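Cellulase (Clostridium cellulovorans, PDB 6UI3) is a GH5_4 endoglucanase of broad specificity, present here as its TIM-barrel catalytic domain, which probably hydrolyses internal beta-glycosidic bonds of cellulose and related plant polysaccharides. Local coordinates at residues E34-G37 against G41-N44; E71-A76 against I124-I129; V179-G184 against P212-V217; Y227-N232 against T239-A244. All coordinates share one frame; numbering follows the deposited sequence.

Contact 1 (E34-G37 against G41-N44); sequences ESVG and GWGN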
# COMPACT_ATOMS: atom_id res chain seq x y z
N GLU A 34 -3.27 1.21 -11.33
CA GLU A 34 -2.93 -0.20 -11.49
C GLU A 34 -3.88 -0.94 -12.42
O GLU A 34 -3.70 -2.15 -12.62
CB GLU A 34 -2.83 -0.92 -10.14
CG GLU A 34 -4.13 -1.44 -9.55
CD GLU A 34 -5.05 -0.41 -8.91
OE1 GLU A 34 -5.01 0.80 -9.23
OE2 GLU A 34 -5.88 -0.86 -8.08
N SER A 35 -4.87 -0.26 -13.00
CA SER A 35 -5.86 -0.94 -13.83
C SER A 35 -5.26 -1.41 -15.16
O SER A 35 -4.31 -0.83 -15.69
CB SER A 35 -7.01 0.02 -14.17
OG SER A 35 -7.64 0.56 -13.02
N VAL A 36 -5.87 -2.45 -15.74
CA VAL A 36 -5.58 -2.79 -17.13
C VAL A 36 -6.14 -1.68 -18.01
O VAL A 36 -7.31 -1.32 -17.89
CB VAL A 36 -6.21 -4.14 -17.50
CG1 VAL A 36 -6.03 -4.41 -19.00
CG2 VAL A 36 -5.61 -5.27 -16.68
N GLY A 37 -5.30 -1.13 -18.89
CA GLY A 37 -5.74 -0.09 -19.79
C GLY A 37 -5.53 1.32 -19.30
O GLY A 37 -6.03 2.26 -19.93
N GLY A 41 -9.12 2.45 -16.90
CA GLY A 41 -9.39 1.15 -17.48
C GLY A 41 -10.35 0.29 -16.69
O GLY A 41 -10.98 -0.61 -17.26
N TRP A 42 -10.46 0.51 -15.39
CA TRP A 42 -11.41 -0.23 -14.56
C TRP A 42 -12.60 0.64 -14.16
O TRP A 42 -13.28 0.36 -13.17
CB TRP A 42 -10.70 -0.86 -13.36
CG TRP A 42 -9.84 -2.07 -13.71
CD1 TRP A 42 -9.82 -2.78 -14.89
CD2 TRP A 42 -8.88 -2.70 -12.86
NE1 TRP A 42 -8.91 -3.82 -14.81
CE2 TRP A 42 -8.32 -3.79 -13.57
CE3 TRP A 42 -8.44 -2.45 -11.56
CZ2 TRP A 42 -7.34 -4.61 -13.02
CZ3 TRP A 42 -7.47 -3.25 -11.02
CH2 TRP A 42 -6.95 -4.32 -11.73
N GLY A 43 -12.87 1.70 -14.93
CA GLY A 43 -14.10 2.45 -14.81
C GLY A 43 -14.06 3.64 -13.88
O GLY A 43 -15.08 4.34 -13.75
N ASN A 44 -12.92 3.94 -13.26
CA ASN A 44 -12.84 5.10 -12.40
C ASN A 44 -12.49 6.34 -13.20
O ASN A 44 -11.92 6.25 -14.30
CB ASN A 44 -11.87 4.85 -11.26
CG ASN A 44 -12.53 4.06 -10.14
OD1 ASN A 44 -13.74 4.14 -9.95
ND2 ASN A 44 -11.74 3.28 -9.42
O HOH W 1 -10.11 2.79 -13.50
O HOH W 2 -9.42 -2.53 -19.06
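The indole of W42 lies with one face against the backbone of the E34–G37 segment: S35 CA stands 3.6 Å from the centroid of the W42 six-membered ring and almost on its normal, a CH-pi contact, while V36 N sits over the same face nearer the rim. V36 CG2 lies 4.1 Å from W42 CZ2 and E34 CG 4.1 Å from W42 CZ3, the E34 carboxylate plane steeply inclined to the ring (72°). S35 OG, turned beside its own backbone N (chi1 -57°), reaches back to W42 CB at 3.4 Å and is hydrogen-bonded to T32 O. Both segments belong to the loop that follows strand 25-29 of the (beta/alpha)8 barrel, on the C-terminal rim where glycoside hydrolases of this clan carry their active-site cleft. Within the loop the chain folds back on itself, and the backbones of V36 and G41 meet closely, with G41 CA donating a C-H...O contact to V36 O at 3.3 Å. Two waters tie the turn together. One accepts from both W42 N and N44 N and gives a weak bond to S35 OG; the other donates to V36 O (2.7 Å) and to G41 O. The E34 carboxylate is gripped by two backbone amides, OE2 by N31 N and OE1 by T32 N, which fixes its rotation beneath the tryptophan-bearing turn.

Contact 2 (E71-A76 against I124-I129); sequences ENYIDA and INEGTI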
# COMPACT_ATOMS: atom_id res chain seq x y z
N GLU A 71 2.36 -1.72 -19.11
CA GLU A 71 1.65 -1.35 -20.33
C GLU A 71 2.20 -0.06 -20.92
O GLU A 71 1.70 0.39 -21.96
CB GLU A 71 0.14 -1.23 -20.08
CG GLU A 71 -0.47 -2.52 -19.52
CD GLU A 71 -1.97 -2.48 -19.30
OE1 GLU A 71 -2.52 -1.46 -18.91
OE2 GLU A 71 -2.62 -3.52 -19.52
N ASN A 72 3.23 0.52 -20.30
CA ASN A 72 3.80 1.79 -20.72
C ASN A 72 5.30 1.72 -20.96
O ASN A 72 6.01 2.72 -20.82
CB ASN A 72 3.43 2.89 -19.73
CG ASN A 72 2.03 3.34 -19.92
OD1 ASN A 72 1.76 4.18 -20.77
ND2 ASN A 72 1.11 2.75 -19.18
N TYR A 73 5.78 0.56 -21.37
CA TYR A 73 7.17 0.44 -21.82
C TYR A 73 7.25 0.82 -23.30
O TYR A 73 6.45 0.35 -24.11
CB TYR A 73 7.67 -0.98 -21.63
CG TYR A 73 7.74 -1.50 -20.20
CD1 TYR A 73 7.92 -0.67 -19.10
CD2 TYR A 73 7.66 -2.87 -19.96
CE1 TYR A 73 8.01 -1.19 -17.81
CE2 TYR A 73 7.74 -3.39 -18.68
CZ TYR A 73 7.92 -2.54 -17.61
OH TYR A 73 8.02 -3.01 -16.32
N ILE A 74 8.25 1.62 -23.65
CA ILE A 74 8.37 2.15 -25.01
C ILE A 74 9.37 1.39 -25.87
O ILE A 74 9.55 1.73 -27.04
CB ILE A 74 8.70 3.65 -24.99
CG1 ILE A 74 10.11 3.91 -24.45
CG2 ILE A 74 7.64 4.37 -24.20
CD1 ILE A 74 10.49 5.37 -24.42
N ASP A 75 10.05 0.40 -25.31
CA ASP A 75 11.04 -0.39 -26.02
C ASP A 75 11.01 -1.78 -25.41
O ASP A 75 10.08 -2.13 -24.67
CB ASP A 75 12.41 0.32 -25.97
CG ASP A 75 12.95 0.47 -24.55
OD1 ASP A 75 12.44 -0.20 -23.62
OD2 ASP A 75 13.89 1.29 -24.37
N ALA A 76 12.03 -2.57 -25.70
CA ALA A 76 12.08 -3.94 -25.22
C ALA A 76 12.87 -4.09 -23.93
O ALA A 76 13.10 -5.23 -23.49
CB ALA A 76 12.65 -4.85 -26.31
N ILE A 124 14.20 -9.88 -10.94
CA ILE A 124 15.12 -8.97 -10.28
C ILE A 124 15.67 -7.97 -11.30
O ILE A 124 15.84 -6.78 -11.00
CB ILE A 124 16.20 -9.73 -9.49
CG1 ILE A 124 15.55 -10.49 -8.32
CG2 ILE A 124 17.28 -8.77 -8.99
CD1 ILE A 124 16.45 -11.34 -7.49
N ASN A 125 15.94 -8.43 -12.52
CA ASN A 125 16.42 -7.52 -13.56
C ASN A 125 15.36 -6.48 -13.93
O ASN A 125 15.65 -5.28 -13.98
CB ASN A 125 16.86 -8.33 -14.78
CG ASN A 125 17.44 -7.46 -15.87
OD1 ASN A 125 18.43 -6.76 -15.69
ND2 ASN A 125 16.81 -7.50 -17.02
N GLU A 126 14.12 -6.92 -14.16
CA GLU A 126 13.07 -5.95 -14.49
C GLU A 126 12.82 -5.00 -13.32
O GLU A 126 12.72 -3.78 -13.52
CB GLU A 126 11.78 -6.67 -14.91
CG GLU A 126 10.66 -5.71 -15.29
CD GLU A 126 9.39 -6.38 -15.78
OE1 GLU A 126 9.38 -7.62 -15.92
OE2 GLU A 126 8.40 -5.66 -16.02
N GLY A 127 12.73 -5.52 -12.11
CA GLY A 127 12.52 -4.63 -10.97
C GLY A 127 13.65 -3.63 -10.78
O GLY A 127 13.41 -2.47 -10.42
N THR A 128 14.89 -4.07 -11.03
CA THR A 128 16.03 -3.16 -10.93
C THR A 128 15.93 -2.05 -11.96
O THR A 128 16.13 -0.87 -11.65
CB THR A 128 17.34 -3.93 -11.11
OG1 THR A 128 17.54 -4.81 -9.99
CG2 THR A 128 18.54 -3.01 -11.21
N ILE A 129 15.63 -2.40 -13.21
CA ILE A 129 15.57 -1.40 -14.28
C ILE A 129 14.41 -0.42 -14.05
O ILE A 129 14.56 0.79 -14.23
CB ILE A 129 15.50 -2.10 -15.64
CG1 ILE A 129 16.82 -2.82 -15.92
CG2 ILE A 129 15.15 -1.11 -16.75
CD1 ILE A 129 16.76 -3.81 -17.05
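Y73 meets E126 through its phenol end alone: OH donates to E126 OE2 over 2.7 Å, and the same oxygen lies in the plane of the Y73 ring, at its edge, 3.6 Å from Y73 CE2. The carboxylate is entered on the anti lone pair of OE2, the one directed away from OE1, and its plane is turned 67° from that of the ring. E126 gets there by full extension. Its CG is anti to the backbone N (chi1 -179°) and the chain runs straight on through chi2, carrying the carboxylate from the helix surface across to the loop. N109 ND2 makes weak hydrogen bonds to both Y73 OH and E126 OE2, so a third residue joins the pair, and Y78 packs edge-to-face with the Y73 ring. On the helix itself, T128 OG1 folds back to I124 O at 2.8 Å, reaching that carbonyl from the face opposite to T128 N. The buried area is small, and the link is a single polar bridge near the surface. It joins the loop after strand 62-65 to helix 120-137, which follows the next strand, an example of a beta-alpha loop braced against the outer helical layer of a TIM barrel.

Contact 3 (V179-G184 against P212-V217); sequences VIRATG and PNDPNV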
# COMPACT_ATOMS: atom_id res chain seq x y z
N VAL A 179 19.59 -0.74 -4.74
CA VAL A 179 19.47 -0.08 -6.04
C VAL A 179 18.88 1.32 -5.87
O VAL A 179 19.39 2.30 -6.41
CB VAL A 179 18.63 -0.94 -7.01
CG1 VAL A 179 18.10 -0.08 -8.16
CG2 VAL A 179 19.45 -2.10 -7.53
N ILE A 180 17.81 1.43 -5.08
CA ILE A 180 17.22 2.74 -4.81
C ILE A 180 18.21 3.64 -4.08
O ILE A 180 18.40 4.81 -4.45
CB ILE A 180 15.90 2.57 -4.02
CG1 ILE A 180 14.83 1.89 -4.89
CG2 ILE A 180 15.40 3.92 -3.49
CD1 ILE A 180 13.66 1.33 -4.14
N ARG A 181 18.88 3.12 -3.04
CA ARG A 181 19.79 3.96 -2.25
C ARG A 181 20.89 4.54 -3.13
O ARG A 181 21.29 5.70 -2.96
CB ARG A 181 20.44 3.15 -1.12
CG ARG A 181 19.52 2.55 -0.07
CD ARG A 181 18.85 3.61 0.71
NE ARG A 181 17.95 3.06 1.72
CZ ARG A 181 16.83 3.65 2.09
NH1 ARG A 181 16.46 4.80 1.55
NH2 ARG A 181 16.06 3.07 3.01
N ALA A 182 21.42 3.74 -4.06
CA ALA A 182 22.59 4.16 -4.83
C ALA A 182 22.26 5.26 -5.83
O ALA A 182 23.17 5.94 -6.30
CB ALA A 182 23.19 2.95 -5.54
N THR A 183 20.98 5.47 -6.16
CA THR A 183 20.63 6.58 -7.03
C THR A 183 20.86 7.92 -6.34
O THR A 183 20.95 8.95 -7.02
CB THR A 183 19.19 6.49 -7.57
OG1 THR A 183 18.25 6.62 -6.49
CG2 THR A 183 18.97 5.19 -8.33
N GLY A 184 20.93 7.92 -5.02
CA GLY A 184 21.45 9.03 -4.27
C GLY A 184 20.45 10.12 -3.93
O GLY A 184 19.23 9.95 -3.96
N PRO A 212 15.58 -6.73 4.47
CA PRO A 212 16.93 -6.36 4.02
C PRO A 212 17.74 -5.69 5.12
O PRO A 212 17.20 -5.03 6.02
CB PRO A 212 16.66 -5.40 2.86
CG PRO A 212 15.37 -5.87 2.29
CD PRO A 212 14.55 -6.29 3.51
N ASN A 213 19.06 -5.82 5.01
CA ASN A 213 20.01 -5.18 5.91
C ASN A 213 20.12 -3.71 5.53
O ASN A 213 21.09 -3.25 4.91
CB ASN A 213 21.35 -5.88 5.87
CG ASN A 213 22.30 -5.34 6.90
OD1 ASN A 213 21.89 -4.61 7.80
ND2 ASN A 213 23.57 -5.70 6.81
N ASP A 214 19.10 -2.94 5.93
CA ASP A 214 18.97 -1.51 5.67
C ASP A 214 18.22 -0.96 6.87
O ASP A 214 17.18 -1.54 7.25
CB ASP A 214 18.20 -1.25 4.37
CG ASP A 214 18.12 0.23 4.01
OD1 ASP A 214 17.38 0.99 4.69
OD2 ASP A 214 18.81 0.62 3.04
N PRO A 215 18.68 0.12 7.49
CA PRO A 215 18.07 0.58 8.74
C PRO A 215 16.85 1.47 8.56
O PRO A 215 16.32 1.95 9.57
CB PRO A 215 19.21 1.39 9.37
CG PRO A 215 19.91 1.99 8.17
CD PRO A 215 19.92 0.86 7.18
N ASN A 216 16.42 1.72 7.33
CA ASN A 216 15.35 2.67 7.03
C ASN A 216 14.32 2.06 6.10
O ASN A 216 13.98 2.60 5.05
CB ASN A 216 15.98 3.94 6.46
CG ASN A 216 14.99 5.07 6.33
OD1 ASN A 216 13.94 5.09 6.98
ND2 ASN A 216 15.33 6.03 5.49
N VAL A 217 13.79 0.92 6.52
CA VAL A 217 12.71 0.24 5.82
C VAL A 217 11.56 -0.05 6.77
O VAL A 217 11.73 -0.14 7.99
CB VAL A 217 13.18 -1.07 5.12
CG1 VAL A 217 14.21 -0.79 4.05
CG2 VAL A 217 13.75 -2.07 6.13
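The backbones stay well apart, R181 and D214 being the closest pair with their CA atoms 9.7 Å from each other, and the long side chain of R181 reaches across to the short one of D214, from the last part of helix 163-182 to the loop leading into strand 217-222. In the (beta/alpha)8 barrel this is the N-terminal side of the strands, away from the rim that carries the active site in such enzymes. R181 and D214 approach from opposite directions and form a two-pronged, side-on salt bridge. R181 NE donates to D214 OD2 at 2.9 Å, nearly straight (174°) and in the guanidinium plane, while R181 NH2 reaches D214 OD1 at 3.0 Å along a more bent path. Both oxygens are met on their syn sides, and the two flat groups are tilted 24° from coplanarity. The arginine chain bends at chi2 (-66°) and then straightens at chi3, which presents the NE edge to the aspartate. Its other terminal nitrogen, NH1, donates to R190 O and N187 O, so the guanidinium is held from several directions and its rotation is restricted. N216 CB also packs against the group, 3.6 Å from R181 NH2. Just beyond R181, T183 OG1 bonds to I180 O, and G184, with positive phi, leads the chain away. D214 is in turn positioned by its own loop: in an Asx turn, N216 N donates to D214 OD1 at 2.9 Å, from the face of the carboxylate opposite to R181 NH2.

Contact 4 (Y227-N232 against T239-A244); sequences YNLALN and TTFGDA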
# COMPACT_ATOMS: atom_id res chain seq x y z
N TYR A 227 -10.80 -12.86 6.74
CA TYR A 227 -11.18 -12.78 5.34
C TYR A 227 -12.68 -12.92 5.11
O TYR A 227 -13.27 -12.18 4.31
CB TYR A 227 -10.42 -13.86 4.54
CG TYR A 227 -10.91 -14.01 3.13
CD1 TYR A 227 -10.61 -13.06 2.17
CD2 TYR A 227 -11.69 -15.09 2.75
CE1 TYR A 227 -11.07 -13.18 0.87
CE2 TYR A 227 -12.15 -15.22 1.46
CZ TYR A 227 -11.84 -14.26 0.53
OH TYR A 227 -12.32 -14.40 -0.76
N ASN A 228 -13.32 -13.91 5.75
CA ASN A 228 -14.71 -14.18 5.39
C ASN A 228 -15.63 -13.02 5.70
O ASN A 228 -16.63 -12.82 5.00
CB ASN A 228 -15.19 -15.47 6.05
CG ASN A 228 -14.65 -16.71 5.38
OD1 ASN A 228 -14.34 -16.70 4.19
ND2 ASN A 228 -14.57 -17.79 6.14
N LEU A 229 -15.32 -12.24 6.74
CA LEU A 229 -16.08 -11.04 7.06
C LEU A 229 -15.63 -9.85 6.22
O LEU A 229 -16.45 -9.11 5.68
CB LEU A 229 -15.89 -10.72 8.55
CG LEU A 229 -16.51 -9.40 9.01
CD1 LEU A 229 -18.03 -9.40 8.91
CD2 LEU A 229 -16.07 -9.06 10.44
N ALA A 230 -14.32 -9.64 6.12
CA ALA A 230 -13.80 -8.39 5.61
C ALA A 230 -13.78 -8.29 4.09
O ALA A 230 -13.93 -7.19 3.55
CB ALA A 230 -12.38 -8.10 6.13
N LEU A 231 -13.54 -9.39 3.39
CA LEU A 231 -13.30 -9.32 1.96
C LEU A 231 -14.04 -10.35 1.12
O LEU A 231 -14.21 -10.11 -0.08
CB LEU A 231 -11.79 -9.41 1.66
CG LEU A 231 -11.29 -9.07 0.26
CD1 LEU A 231 -11.77 -7.70 -0.16
CD2 LEU A 231 -9.77 -9.14 0.23
N ASN A 232 -14.47 -11.46 1.68
CA ASN A 232 -15.24 -12.44 0.91
C ASN A 232 -16.60 -11.85 0.60
O ASN A 232 -17.38 -11.56 1.51
CB ASN A 232 -15.38 -13.69 1.77
CG ASN A 232 -15.95 -14.87 1.03
OD1 ASN A 232 -16.58 -14.75 -0.02
ND2 ASN A 232 -15.76 -16.05 1.62
N THR A 239 -21.49 -11.35 8.23
CA THR A 239 -21.67 -9.91 8.26
C THR A 239 -21.46 -9.29 9.64
O THR A 239 -21.35 -8.06 9.72
CB THR A 239 -23.08 -9.52 7.78
OG1 THR A 239 -24.07 -10.02 8.69
CG2 THR A 239 -23.37 -10.09 6.41
N THR A 240 -21.43 -10.08 10.70
CA THR A 240 -21.34 -9.57 12.06
C THR A 240 -19.89 -9.52 12.51
O THR A 240 -19.13 -10.48 12.32
CB THR A 240 -22.15 -10.45 13.02
OG1 THR A 240 -23.54 -10.41 12.66
CG2 THR A 240 -22.01 -9.99 14.49
N PHE A 241 -19.49 -8.40 13.11
CA PHE A 241 -18.17 -8.28 13.72
C PHE A 241 -18.31 -8.70 15.18
O PHE A 241 -18.90 -7.99 15.99
CB PHE A 241 -17.64 -6.85 13.59
CG PHE A 241 -16.26 -6.68 14.19
CD1 PHE A 241 -16.05 -5.80 15.21
CD2 PHE A 241 -15.18 -7.43 13.72
CE1 PHE A 241 -14.77 -5.65 15.77
CE2 PHE A 241 -13.92 -7.28 14.28
CZ PHE A 241 -13.72 -6.38 15.30
N GLY A 242 -17.77 -9.87 15.51
CA GLY A 242 -17.90 -10.45 16.83
C GLY A 242 -16.58 -10.80 17.49
O GLY A 242 -15.49 -10.50 16.99
N ASP A 243 -16.69 -11.45 18.65
CA ASP A 243 -15.53 -11.70 19.49
C ASP A 243 -14.43 -12.47 18.77
O ASP A 243 -13.25 -12.15 18.91
CB ASP A 243 -15.93 -12.48 20.75
CG ASP A 243 -16.72 -11.66 21.74
OD1 ASP A 243 -16.75 -10.43 21.62
OD2 ASP A 243 -17.28 -12.28 22.67
N ALA A 244 -14.79 -13.50 17.99
CA ALA A 244 -13.76 -14.29 17.33
C ALA A 244 -13.02 -13.48 16.27
O ALA A 244 -11.82 -13.68 16.06
CB ALA A 244 -14.37 -15.54 16.72
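This is an apolar contact between a short helix, 227-230, and the connection entering helix 243-261, both in the stretch of chain that connects strand 217-222 to strand 267-272 of the barrel. L229 carries it from the helix side with its two methyl groups. CD1 rests on backbone, 3.5 Å from T239 C and 3.7 Å from T240 O, whereas CD2 comes to the edge of the F241 ring, 3.8 Å from F241 CD2 and near the ring plane. The two side chains cross at about a right angle, L229 extending with CG anti to its backbone N (chi1 174°). F286 of helix 280-296 touches L229 and also stacks edge-to-face with F241, adding a second aromatic ring to the cluster. The short helix has polar bonds of its own at its end: N232 ND2 donates to N228 OD1 at 3.0 Å, arriving above the plane of that carbonyl, and Y227 O accepts from both L231 N and N232 N. Among the nearby peptide atoms, T239 O is bonded to N279 ND2 and F241 N to D282 OD1. Across the interface itself, cohesion therefore comes from van der Waals contact between leucine methyls, peptide atoms and a ring edge, without a directional polar bond.

How the contacts relate
All four contacts belong to one (beta/alpha)8 barrel and follow in series along the chain, each closing before the next opens. Contacts 1 and 2 have centres about 20 Å apart and touch, E71 OE1 probably accepting a hydrogen bond from G37 N, coupling the loops after the first two strands. Contact 2 meets contact 3 where helices 120-137 and 163-182 pack together, T128 against V179, centres also about 20 Å apart. Contact 4 stands alone, its centre 38 to 39 Å from those of contacts 2 and 3, on the opposite side of the chain's centre. Contacts 1 to 3 run from rim loop to outer helices, while contact 4 lies in the connection between strands 217-222 and 267-272.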